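Local coordinates for protein MxaA (Stigmatella aurantiaca, PDB 4W4T) that includes the terminal NADPH-binding reductase domain of the myxalamid PKS-NRPS pathway, a domain that probably releases the product as a primary alcohol, at residues A[48-53]-A[180-185]; A[270-275]-A[342-347]; A[287-292]-A[393-398]; A[192-197]-A[375-380]. All coordinates share one frame; numbering follows the deposited sequence.

The four contacts are spread over a reductase domain built on a Rossmann fold and touch one another nowhere. Contact 1 comes first in the chain and closes before the others open; it joins loops leading into strands 57-61 and 185-188 of the large parallel sheet. Contact 4 spans contact 2 along the sequence, whereas contact 3 alternates with both. Contacts 1 and 2 lie on opposite sides of the chain's centre, their centres 53 Å apart, and contact 2 belongs to the small two-stranded sheet and its helices. Contacts 3 and 4, with centres 20 Å apart, each tie a segment near the cofactor site to the C-terminal part of the chain, joining residues late in the chain to the Rossmann core.

Contact 1. Residues A[48-53]-A[180-185]; sequences LPPVTG and TRIKPL
Leu-48 and Arg-181 form a single parallel beta bridge between two loops that lead into strands of the Rossmann sheet, 57-61 and 185-188. Two backbone bonds define it: Leu-48 N donates to Thr-180 O at 3.0 Å, and Leu-48 O accepts from Ile-182 N at 2.8 Å, nearly straight at 178°. Pro-49 and Pro-50 lack an N-H, and the pairing stays a single bridge, the two directions 37° apart.

The side chain of Arg-181 can be followed outward from the bridge. Its CB packs 3.6 Å from Leu-48 CB. CG sits between the backbone N and the carbonyl carbon (chi1 59°), and from there the chain runs extended to NE, which brings NH1 beside Val-51 CG2, 3.7 Å away. NE donates to Glu-141 O, NH2 makes a salt bridge to Asp-144 with Arg-56 close by, and NH1 donates to a water. These polar partners should restrict the rotation of the guanidinium.

Further along, Pro-50 lies beside Ile-182, Pro-50 CD 3.8 Å from Ile-182 CB, and Pro-50 CB approaches Pro-184 CD. Water joins the loops where direct bonds stop: one molecule accepts from Val-51 N and lies 2.9 Å from Ile-182 O, while another, 3.0 Å from Pro-49 O, sits in the plane of the guanidinium, at its edge, 2.7 Å from Arg-181 NH1.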
loop_
_atom_site.group_PDB
_atom_site.type_symbol
_atom_site.label_atom_id
_atom_site.label_comp_id
_atom_site.label_asym_id
_atom_site.label_seq_id
_atom_site.Cartn_x
_atom_site.Cartn_y
_atom_site.Cartn_z
ATOM N N LEU A 48 0.708 -39.549 -25.371
ATOM C CA LEU A 48 1.870 -40.431 -25.507
ATOM C C LEU A 48 2.655 -40.455 -24.204
ATOM O O LEU A 48 2.598 -39.497 -23.438
ATOM C CB LEU A 48 2.770 -39.965 -26.653
ATOM C CG LEU A 48 2.130 -39.853 -28.035
ATOM C CD1 LEU A 48 3.181 -39.509 -29.077
ATOM C CD2 LEU A 48 1.387 -41.120 -28.401
ATOM N N PRO A 49 3.390 -41.553 -23.946
ATOM C CA PRO A 49 4.115 -41.670 -22.674
ATOM C C PRO A 49 5.251 -40.669 -22.538
ATOM O O PRO A 49 5.741 -40.125 -23.528
ATOM C CB PRO A 49 4.645 -43.114 -22.699
ATOM C CG PRO A 49 4.650 -43.503 -24.141
ATOM C CD PRO A 49 3.486 -42.779 -24.760
ATOM N N PRO A 50 5.685 -40.413 -21.293
ATOM C CA PRO A 50 6.744 -39.429 -21.108
ATOM C C PRO A 50 8.044 -39.931 -21.693
ATOM O O PRO A 50 8.169 -41.138 -21.911
ATOM C CB PRO A 50 6.846 -39.296 -19.579
ATOM C CG PRO A 50 6.269 -40.567 -19.048
ATOM C CD PRO A 50 5.201 -40.968 -20.019
ATOM N N VAL A 51 8.982 -39.036 -21.959
ATOM C CA VAL A 51 10.313 -39.453 -22.383
ATOM C C VAL A 51 10.932 -40.341 -21.304
ATOM O O VAL A 51 10.861 -40.010 -20.123
ATOM C CB VAL A 51 11.227 -38.246 -22.632
ATOM C CG1 VAL A 51 12.622 -38.701 -23.024
ATOM C CG2 VAL A 51 10.633 -37.336 -23.680
ATOM N N THR A 52 11.502 -41.476 -21.700
ATOM C CA THR A 52 12.218 -42.331 -20.758
ATOM C C THR A 52 13.698 -42.281 -21.065
ATOM O O THR A 52 14.530 -42.756 -20.280
ATOM C CB THR A 52 11.748 -43.786 -20.816
ATOM O OG1 THR A 52 11.815 -44.247 -22.171
ATOM C CG2 THR A 52 10.318 -43.907 -20.290
ATOM N N GLY A 53 14.017 -41.714 -22.224
ATOM C CA GLY A 53 15.391 -41.424 -22.576
ATOM C C GLY A 53 15.831 -40.048 -22.108
ATOM O O GLY A 53 15.205 -39.431 -21.246
ATOM N N THR A 180 -1.095 -33.932 -25.888
ATOM C CA THR A 180 -0.302 -34.599 -26.913
ATOM C C THR A 180 0.514 -35.733 -26.315
ATOM O O THR A 180 0.285 -36.906 -26.613
ATOM C CB THR A 180 0.647 -33.614 -27.620
ATOM O OG1 THR A 180 -0.109 -32.527 -28.168
ATOM C CG2 THR A 180 1.404 -34.315 -28.739
ATOM N N ARG A 181 1.468 -35.373 -25.466
ATOM C CA ARG A 181 2.320 -36.357 -24.804
ATOM C C ARG A 181 2.688 -35.900 -23.395
ATOM O O ARG A 181 2.849 -34.708 -23.139
ATOM C CB ARG A 181 3.577 -36.624 -25.620
ATOM C CG ARG A 181 4.457 -35.414 -25.888
ATOM C CD ARG A 181 5.593 -35.860 -26.802
ATOM N NE ARG A 181 6.598 -34.846 -27.064
ATOM C CZ ARG A 181 7.687 -34.683 -26.322
ATOM N NH1 ARG A 181 7.875 -35.460 -25.265
ATOM N NH2 ARG A 181 8.579 -33.758 -26.638
ATOM N N ILE A 182 2.805 -36.871 -22.500
ATOM C CA ILE A 182 3.029 -36.614 -21.078
ATOM C C ILE A 182 4.352 -35.925 -20.799
ATOM O O ILE A 182 5.398 -36.308 -21.333
ATOM C CB ILE A 182 2.961 -37.925 -20.270
ATOM C CG1 ILE A 182 1.595 -38.579 -20.451
ATOM C CG2 ILE A 182 3.261 -37.671 -18.774
ATOM C CD1 ILE A 182 0.448 -37.605 -20.274
ATOM N N LYS A 183 4.299 -34.894 -19.954
ATOM C CA LYS A 183 5.477 -34.137 -19.586
ATOM C C LYS A 183 5.600 -34.054 -18.065
ATOM O O LYS A 183 4.743 -33.468 -17.402
ATOM C CB LYS A 183 5.429 -32.728 -20.188
ATOM C CG LYS A 183 5.131 -32.704 -21.680
ATOM C CD LYS A 183 4.981 -31.284 -22.200
ATOM C CE LYS A 183 4.443 -31.265 -23.661
ATOM N NZ LYS A 183 3.107 -31.923 -23.779
ATOM N N PRO A 184 6.664 -34.644 -17.508
ATOM C CA PRO A 184 6.867 -34.483 -16.065
ATOM C C PRO A 184 6.926 -33.014 -15.665
ATOM O O PRO A 184 7.421 -32.144 -16.411
ATOM C CB PRO A 184 8.208 -35.181 -15.818
ATOM C CG PRO A 184 8.253 -36.240 -16.883
ATOM C CD PRO A 184 7.635 -35.579 -18.100
ATOM N N LEU A 185 6.405 -32.752 -14.473
ATOM C CA LEU A 185 6.274 -31.403 -13.973
ATOM C C LEU A 185 7.002 -31.231 -12.647
ATOM O O LEU A 185 6.713 -31.925 -11.680
ATOM C CB LEU A 185 4.803 -31.051 -13.801
ATOM C CG LEU A 185 4.587 -29.769 -12.995
ATOM C CD1 LEU A 185 5.072 -28.554 -13.781
ATOM C CD2 LEU A 185 3.133 -29.644 -12.609
HETATM O O HOH W 1 6.346 -37.196 -23.887
HETATM O O HOH W 2 8.295 -36.384 -21.265
#

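Contact 2. Residues A[270-275]-A[342-347]; sequences VRMGVA and SELGSA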
loop_
_atom_site.group_PDB
_atom_site.type_symbol
_atom_site.label_atom_id
_atom_site.label_comp_id
_atom_site.label_asym_id
_atom_site.label_seq_id
_atom_site.Cartn_x
_atom_site.Cartn_y
_atom_site.Cartn_z
ATOM N N VAL A 270 18.030 -0.901 9.806
ATOM C CA VAL A 270 19.298 -0.175 9.778
ATOM C C VAL A 270 19.059 1.330 9.817
ATOM O O VAL A 270 19.689 2.046 10.602
ATOM C CB VAL A 270 20.137 -0.556 8.534
ATOM C CG1 VAL A 270 21.258 0.433 8.313
ATOM C CG2 VAL A 270 20.715 -1.937 8.727
ATOM N N ARG A 271 18.130 1.811 9.000
ATOM C CA ARG A 271 17.878 3.251 8.941
ATOM C C ARG A 271 17.293 3.804 10.241
ATOM O O ARG A 271 17.630 4.917 10.654
ATOM C CB ARG A 271 16.978 3.568 7.752
ATOM C CG ARG A 271 17.698 3.398 6.414
ATOM C CD ARG A 271 16.833 3.811 5.240
ATOM N NE ARG A 271 16.509 5.230 5.303
ATOM C CZ ARG A 271 15.286 5.722 5.135
ATOM N NH1 ARG A 271 14.264 4.908 4.880
ATOM N NH2 ARG A 271 15.087 7.033 5.209
HETATM N N MSE A 272 16.444 3.034 10.908
HETATM C CA MSE A 272 15.890 3.472 12.187
HETATM C C MSE A 272 16.847 3.253 13.342
HETATM O O MSE A 272 16.738 3.907 14.376
HETATM C CB MSE A 272 14.589 2.748 12.497
HETATM C CG MSE A 272 13.494 3.061 11.503
HETATM SE SE MSE A 272 11.821 2.332 12.161
HETATM C CE MSE A 272 12.099 0.502 11.649
ATOM N N GLY A 273 17.768 2.311 13.173
ATOM C CA GLY A 273 18.717 1.991 14.227
ATOM C C GLY A 273 18.099 1.103 15.290
ATOM O O GLY A 273 18.595 1.016 16.409
ATOM N N VAL A 274 16.988 0.457 14.953
ATOM C CA VAL A 274 16.308 -0.409 15.905
ATOM C C VAL A 274 15.706 -1.643 15.222
ATOM O O VAL A 274 15.201 -1.567 14.100
ATOM C CB VAL A 274 15.224 0.370 16.678
ATOM C CG1 VAL A 274 14.135 0.881 15.739
ATOM C CG2 VAL A 274 14.637 -0.500 17.758
ATOM N N ALA A 275 15.785 -2.786 15.897
ATOM C CA ALA A 275 15.273 -4.045 15.347
ATOM C C ALA A 275 14.371 -4.713 16.377
ATOM O O ALA A 275 14.529 -4.477 17.584
ATOM C CB ALA A 275 16.424 -4.967 14.957
ATOM N N SER A 342 5.539 0.197 16.332
ATOM C CA SER A 342 5.036 1.540 16.613
ATOM C C SER A 342 6.057 2.593 16.184
ATOM O O SER A 342 5.687 3.648 15.675
ATOM C CB SER A 342 4.694 1.681 18.094
ATOM O OG SER A 342 4.527 3.040 18.426
ATOM N N GLU A 343 7.343 2.307 16.372
ATOM C CA GLU A 343 8.376 3.220 15.892
ATOM C C GLU A 343 8.402 3.276 14.368
ATOM O O GLU A 343 8.692 4.320 13.783
ATOM C CB GLU A 343 9.753 2.829 16.441
ATOM C CG GLU A 343 9.798 2.877 17.952
ATOM C CD GLU A 343 11.154 3.265 18.520
ATOM O OE1 GLU A 343 12.153 3.323 17.760
ATOM O OE2 GLU A 343 11.219 3.505 19.747
ATOM N N LEU A 344 8.100 2.156 13.718
ATOM C CA LEU A 344 8.031 2.141 12.267
ATOM C C LEU A 344 6.905 3.078 11.809
ATOM O O LEU A 344 7.087 3.891 10.907
ATOM C CB LEU A 344 7.798 0.718 11.745
ATOM C CG LEU A 344 7.709 0.506 10.229
ATOM C CD1 LEU A 344 8.966 0.973 9.521
ATOM C CD2 LEU A 344 7.452 -0.967 9.914
ATOM N N GLY A 345 5.752 2.959 12.458
ATOM C CA GLY A 345 4.601 3.780 12.123
ATOM C C GLY A 345 4.914 5.256 12.291
ATOM O O GLY A 345 4.576 6.078 11.438
ATOM N N SER A 346 5.586 5.583 13.388
ATOM C CA SER A 346 5.986 6.959 13.651
ATOM C C SER A 346 6.993 7.453 12.604
ATOM O O SER A 346 6.901 8.577 12.112
ATOM C CB SER A 346 6.559 7.063 15.061
ATOM O OG SER A 346 7.267 8.269 15.236
ATOM N N ALA A 347 7.943 6.600 12.239
ATOM C CA ALA A 347 8.932 6.954 11.227
ATOM C C ALA A 347 8.294 7.162 9.861
ATOM O O ALA A 347 8.754 7.973 9.056
ATOM C CB ALA A 347 10.008 5.875 11.147
#
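Met-272, modelled as selenomethionine, reaches from the last turn of helix 261-272 onto helix 337-348 and carries the tight half of this contact. Its SE atom rests against the backbone of the facing helix, 3.8 Å from Leu-344 CA, and also meets Ala-347 CB at 4.1 Å. The terminal methyl then bends off the line of the chain (chi3 -79°), which sets CE 3.8 Å from Leu-344 CD1. The two side chains cross at about a right angle, and the same Leu-344 CD1 also lies 4.1 Å from Met-272 SE. Leu-344 is buried and touches Leu-358 and Leu-361 as well, so it packs between Met-272 and helix 352-362.

Directly after Met-272 the helix ends in a Schellman motif. Gly-273 is its C' residue, with phi 79°, a backbone shape glycine adopts readily, and Val-274 N bonds back to Cys-269 O. This turn delivers the chain into strand 274-277, which pairs in parallel with strand 333-336 in a small sheet separate from the Rossmann sheet. Helix 337-348 also provides a link to the assembly, since Gly-345 O accepts a hydrogen bond from Ser-161 OG of the second subunit.

The other half of the contact is looser and more polar. Against the several contacts of Met-272 it has a single carbon-to-oxygen touch, Val-274 CG1 to Glu-343 OE1 at 3.7 Å, and no hydrogen bond links the two segments. The carboxylate of Glu-343, on a partly exposed residue, has Arg-333 as a long, weak ion partner.

Contact 3. Residues A[287-292]-A[393-398]; sequences VDYVSS and TSCPSV
Helix 287-298 meets the extended loop 393-398 at Tyr-289 and Cys-395, the nearest CA pair at 5.4 Å, and no hydrogen bond passes between the two segments. The phenol ring of Tyr-289 is the centrepiece. With CG anti to the backbone N of Tyr-289 (chi1 172°), the ring stands up from the helix and offers one face to the loop. The shortest approach is Tyr-289 CD1 to Cys-395 N, 3.4 Å. Cys-395 CB sits over the centre of that face, 3.6 Å from the centroid and only 6° off the normal, a CH-pi contact. The sulfur lies further toward the rim: Cys-395 SG is 4.2 Å from the centroid of the Tyr-289 ring and 31° off the normal, an oblique sulfur-aromatic approach.

On the CD1 side of the ring, Thr-393 CG2 comes within 3.7 Å of Tyr-289 CD1, while at the root of the side chain Pro-396 CD packs 4.0 Å from Tyr-289 CB. Thr-384 and Leu-388 of helix 382-388 also touch the tyrosine. Replacing Tyr-289 by an alanine is likely to take the aromatic face from under Cys-395 CB and SG and to open a gap between helix and loop.

Around the ring the polar ends turn to other partners: Thr-393 OG1 bonds to Asp-296, Ser-292 OG to Glu-74, and Asp-288 OD2 to Ser-251. The side chain of Asp-288 lies about 8 Å from that of Phe-66, a residue that binds NADPH. The cysteine-aromatic contact joins the loop before helix 400-412 to helix 287-298, near the nucleotide-binding part of the Rossmann fold.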
loop_
_atom_site.group_PDB
_atom_site.type_symbol
_atom_site.label_atom_id
_atom_site.label_comp_id
_atom_site.label_asym_id
_atom_site.label_seq_id
_atom_site.Cartn_x
_atom_site.Cartn_y
_atom_site.Cartn_z
ATOM N N VAL A 287 19.489 -18.585 -2.199
ATOM C CA VAL A 287 18.927 -18.973 -3.508
ATOM C C VAL A 287 19.782 -20.027 -4.235
ATOM O O VAL A 287 19.235 -20.857 -4.983
ATOM C CB VAL A 287 18.735 -17.744 -4.414
ATOM C CG1 VAL A 287 20.078 -17.149 -4.853
ATOM C CG2 VAL A 287 17.854 -18.112 -5.627
ATOM N N ASP A 288 21.101 -20.043 -3.992
ATOM C CA ASP A 288 21.937 -21.061 -4.648
ATOM C C ASP A 288 21.639 -22.469 -4.118
ATOM O O ASP A 288 21.729 -23.448 -4.866
ATOM C CB ASP A 288 23.444 -20.752 -4.549
ATOM C CG ASP A 288 23.895 -20.287 -3.155
ATOM O OD1 ASP A 288 23.176 -19.496 -2.518
ATOM O OD2 ASP A 288 25.002 -20.703 -2.728
ATOM N N TYR A 289 21.217 -22.582 -2.866
ATOM C CA TYR A 289 20.776 -23.881 -2.371
ATOM C C TYR A 289 19.420 -24.293 -2.958
ATOM O O TYR A 289 19.232 -25.447 -3.336
ATOM C CB TYR A 289 20.698 -23.885 -0.846
ATOM C CG TYR A 289 20.054 -25.136 -0.295
ATOM C CD1 TYR A 289 20.696 -26.376 -0.386
ATOM C CD2 TYR A 289 18.802 -25.084 0.305
ATOM C CE1 TYR A 289 20.109 -27.511 0.111
ATOM C CE2 TYR A 289 18.209 -26.214 0.817
ATOM C CZ TYR A 289 18.863 -27.426 0.712
ATOM O OH TYR A 289 18.266 -28.552 1.212
ATOM N N VAL A 290 18.463 -23.363 -2.989
ATOM C CA VAL A 290 17.144 -23.689 -3.514
ATOM C C VAL A 290 17.247 -24.123 -4.969
ATOM O O VAL A 290 16.718 -25.173 -5.348
ATOM C CB VAL A 290 16.174 -22.510 -3.400
ATOM C CG1 VAL A 290 14.818 -22.903 -3.938
ATOM C CG2 VAL A 290 16.063 -22.071 -1.940
ATOM N N SER A 291 17.955 -23.347 -5.783
ATOM C CA SER A 291 18.037 -23.691 -7.202
ATOM C C SER A 291 18.778 -25.010 -7.398
ATOM O O SER A 291 18.338 -25.838 -8.188
ATOM C CB SER A 291 18.697 -22.581 -8.025
ATOM O OG SER A 291 20.025 -22.314 -7.615
ATOM N N SER A 292 19.877 -25.235 -6.678
ATOM C CA SER A 292 20.594 -26.507 -6.843
ATOM C C SER A 292 19.751 -27.684 -6.387
ATOM O O SER A 292 19.770 -28.733 -7.020
ATOM C CB SER A 292 21.929 -26.513 -6.083
ATOM O OG SER A 292 22.868 -25.683 -6.732
ATOM N N THR A 393 25.045 -30.876 -2.700
ATOM C CA THR A 393 24.099 -29.789 -2.422
ATOM C C THR A 393 23.694 -29.787 -0.955
ATOM O O THR A 393 23.054 -30.719 -0.456
ATOM C CB THR A 393 22.849 -29.887 -3.311
ATOM O OG1 THR A 393 23.253 -29.789 -4.682
ATOM C CG2 THR A 393 21.851 -28.751 -2.985
ATOM N N SER A 394 24.100 -28.723 -0.274
ATOM C CA SER A 394 23.883 -28.568 1.154
ATOM C C SER A 394 23.632 -27.095 1.415
ATOM O O SER A 394 24.256 -26.247 0.787
ATOM C CB SER A 394 25.102 -29.077 1.936
ATOM O OG SER A 394 24.950 -28.900 3.330
ATOM N N CYS A 395 22.729 -26.783 2.335
ATOM C CA CYS A 395 22.373 -25.395 2.588
ATOM C C CYS A 395 23.431 -24.686 3.427
ATOM O O CYS A 395 23.877 -25.216 4.441
ATOM C CB CYS A 395 21.023 -25.319 3.289
ATOM S SG CYS A 395 20.333 -23.652 3.363
ATOM N N PRO A 396 23.858 -23.496 2.989
ATOM C CA PRO A 396 24.802 -22.711 3.791
ATOM C C PRO A 396 24.214 -22.353 5.151
ATOM O O PRO A 396 23.005 -22.176 5.300
ATOM C CB PRO A 396 25.038 -21.458 2.945
ATOM C CG PRO A 396 24.704 -21.875 1.534
ATOM C CD PRO A 396 23.620 -22.907 1.662
ATOM N N SER A 397 25.082 -22.285 6.154
ATOM C CA SER A 397 24.699 -21.850 7.484
ATOM C C SER A 397 24.480 -20.349 7.527
ATOM O O SER A 397 25.138 -19.596 6.803
ATOM C CB SER A 397 25.779 -22.217 8.507
ATOM O OG SER A 397 26.118 -23.585 8.407
ATOM N N VAL A 398 23.573 -19.910 8.390
ATOM C CA VAL A 398 23.428 -18.484 8.630
ATOM C C VAL A 398 24.419 -18.122 9.732
ATOM O O VAL A 398 24.346 -18.645 10.846
ATOM C CB VAL A 398 22.005 -18.097 9.025
ATOM C CG1 VAL A 398 21.916 -16.581 9.295
ATOM C CG2 VAL A 398 21.032 -18.487 7.922
#

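Contact 4. Residues A[192-197]-A[375-380]; sequences SVLPLG and RMVVCD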
loop_
_atom_site.group_PDB
_atom_site.type_symbol
_atom_site.label_atom_id
_atom_site.label_comp_id
_atom_site.label_asym_id
_atom_site.label_seq_id
_atom_site.Cartn_x
_atom_site.Cartn_y
_atom_site.Cartn_z
ATOM N N SER A 192 4.575 -21.406 2.242
ATOM C CA SER A 192 3.399 -20.614 2.631
ATOM C C SER A 192 2.058 -21.288 2.318
ATOM O O SER A 192 0.996 -20.729 2.631
ATOM C CB SER A 192 3.449 -19.238 1.976
ATOM O OG SER A 192 4.534 -18.513 2.510
ATOM N N VAL A 193 2.074 -22.481 1.723
ATOM C CA VAL A 193 0.834 -23.248 1.630
ATOM C C VAL A 193 0.463 -23.873 2.983
ATOM O O VAL A 193 -0.623 -24.450 3.129
ATOM C CB VAL A 193 0.904 -24.370 0.560
ATOM C CG1 VAL A 193 1.318 -23.793 -0.774
ATOM C CG2 VAL A 193 1.847 -25.508 0.994
ATOM N N LEU A 194 1.370 -23.751 3.953
ATOM C CA LEU A 194 1.202 -24.324 5.300
ATOM C C LEU A 194 0.733 -23.295 6.334
ATOM O O LEU A 194 1.078 -22.111 6.247
ATOM C CB LEU A 194 2.524 -24.939 5.783
ATOM C CG LEU A 194 3.199 -25.986 4.898
ATOM C CD1 LEU A 194 4.594 -26.339 5.461
ATOM C CD2 LEU A 194 2.336 -27.233 4.772
ATOM N N PRO A 195 -0.037 -23.746 7.336
ATOM C CA PRO A 195 -0.463 -22.830 8.406
ATOM C C PRO A 195 0.716 -22.333 9.235
ATOM O O PRO A 195 1.689 -23.070 9.422
ATOM C CB PRO A 195 -1.393 -23.692 9.264
ATOM C CG PRO A 195 -0.913 -25.097 9.044
ATOM C CD PRO A 195 -0.467 -25.136 7.589
ATOM N N LEU A 196 0.615 -21.096 9.718
ATOM C CA LEU A 196 1.626 -20.482 10.560
ATOM C C LEU A 196 1.320 -20.745 12.020
ATOM O O LEU A 196 0.174 -21.012 12.368
ATOM C CB LEU A 196 1.671 -18.974 10.329
ATOM C CG LEU A 196 1.761 -18.474 8.889
ATOM C CD1 LEU A 196 1.544 -16.968 8.877
ATOM C CD2 LEU A 196 3.113 -18.841 8.299
ATOM N N GLY A 197 2.328 -20.642 12.879
ATOM C CA GLY A 197 2.077 -20.672 14.307
ATOM C C GLY A 197 2.174 -22.035 14.980
ATOM O O GLY A 197 2.028 -22.133 16.200
ATOM N N ARG A 375 3.616 -14.701 13.473
ATOM C CA ARG A 375 3.688 -16.153 13.392
ATOM C C ARG A 375 4.436 -16.540 12.131
ATOM O O ARG A 375 4.177 -15.988 11.064
ATOM C CB ARG A 375 2.291 -16.787 13.349
ATOM C CG ARG A 375 1.302 -16.263 14.382
ATOM C CD ARG A 375 -0.139 -16.416 13.883
ATOM N NE ARG A 375 -1.103 -16.059 14.921
ATOM C CZ ARG A 375 -2.421 -16.069 14.761
ATOM N NH1 ARG A 375 -2.947 -16.429 13.597
ATOM N NH2 ARG A 375 -3.213 -15.725 15.770
HETATM N N MSE A 376 5.341 -17.503 12.245
HETATM C CA MSE A 376 6.016 -18.036 11.065
HETATM C C MSE A 376 5.934 -19.559 11.057
HETATM O O MSE A 376 5.549 -20.168 12.057
HETATM C CB MSE A 376 7.458 -17.551 11.023
HETATM C CG MSE A 376 7.521 -16.037 10.924
HETATM SE SE MSE A 376 9.340 -15.386 10.812
HETATM C CE MSE A 376 9.032 -13.529 11.369
ATOM N N VAL A 377 6.252 -20.173 9.924
ATOM C CA VAL A 377 6.174 -21.619 9.835
ATOM C C VAL A 377 7.546 -22.250 10.046
ATOM O O VAL A 377 8.566 -21.705 9.637
ATOM C CB VAL A 377 5.588 -22.074 8.473
ATOM C CG1 VAL A 377 6.408 -21.536 7.340
ATOM C CG2 VAL A 377 5.512 -23.585 8.407
ATOM N N VAL A 378 7.557 -23.389 10.719
ATOM C CA VAL A 378 8.767 -24.172 10.891
ATOM C C VAL A 378 8.572 -25.490 10.166
ATOM O O VAL A 378 7.564 -26.157 10.381
ATOM C CB VAL A 378 9.070 -24.413 12.379
ATOM C CG1 VAL A 378 10.383 -25.158 12.548
ATOM C CG2 VAL A 378 9.095 -23.098 13.110
ATOM N N CYS A 379 9.526 -25.844 9.304
ATOM C CA CYS A 379 9.421 -27.006 8.418
ATOM C C CYS A 379 10.512 -28.024 8.662
ATOM O O CYS A 379 11.672 -27.658 8.868
ATOM C CB CYS A 379 9.498 -26.581 6.948
ATOM S SG CYS A 379 8.096 -25.623 6.472
ATOM N N ASP A 380 10.133 -29.294 8.626
ATOM C CA ASP A 380 11.110 -30.379 8.630
ATOM C C ASP A 380 11.628 -30.594 7.214
ATOM O O ASP A 380 10.893 -30.374 6.251
ATOM C CB ASP A 380 10.492 -31.660 9.178
ATOM C CG ASP A 380 11.505 -32.785 9.288
ATOM O OD1 ASP A 380 12.348 -32.727 10.207
ATOM O OD2 ASP A 380 11.471 -33.713 8.453
#
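Leu-196 and Gly-197 both meet one face of the peptide group that joins Met-376 to Val-377, the flat unit at the middle of this contact. Leu-196 CD2 lies over that face, 4.0 Å from Met-376 C and 3.8 Å from Val-377 N. Gly-197 N reaches Met-376 O from the same side, well above the peptide plane. That bond is straight (171°) but, at 3.4 Å, weak. It is also the one hydrogen bond between the segments.

Leu-196 is placed for this by a first torsion of -50°, which puts CG anti to its carbonyl carbon. Its other methyl, CD1, comes 3.6 Å from Arg-375 O, so the two branches straddle successive parts of the opposing backbone. Nearer the main chain, Leu-196 CB packs against Arg-375 CB at 3.8 Å, although the rest of the arginine runs off from the contact. Gly-197 has phi 93°, where a side chain would collide with the carbonyl oxygen of Leu-196.

At the inner end Leu-194 takes over. Its CD1 meets Cys-379 SG at 3.7 Å and Val-377 CG2 at 4.1 Å, the leucine and valine crossing at about a right angle. Both Leu-194 and Cys-379 also touch His-309 of strand 307-310.

Segment 192-197 belongs to the loop between strand 185-188 and helix 217-234, which carries the NADPH-binding Tyr-218 and Lys-222. The side chains of Leu-196 and Tyr-218, and likewise those of Leu-194 and Lys-222, are about 10 Å apart. The spacing of Tyr-218 and Lys-222 fits the YxxxK motif of the short-chain dehydrogenase fold, near whose cofactor site this contact lies.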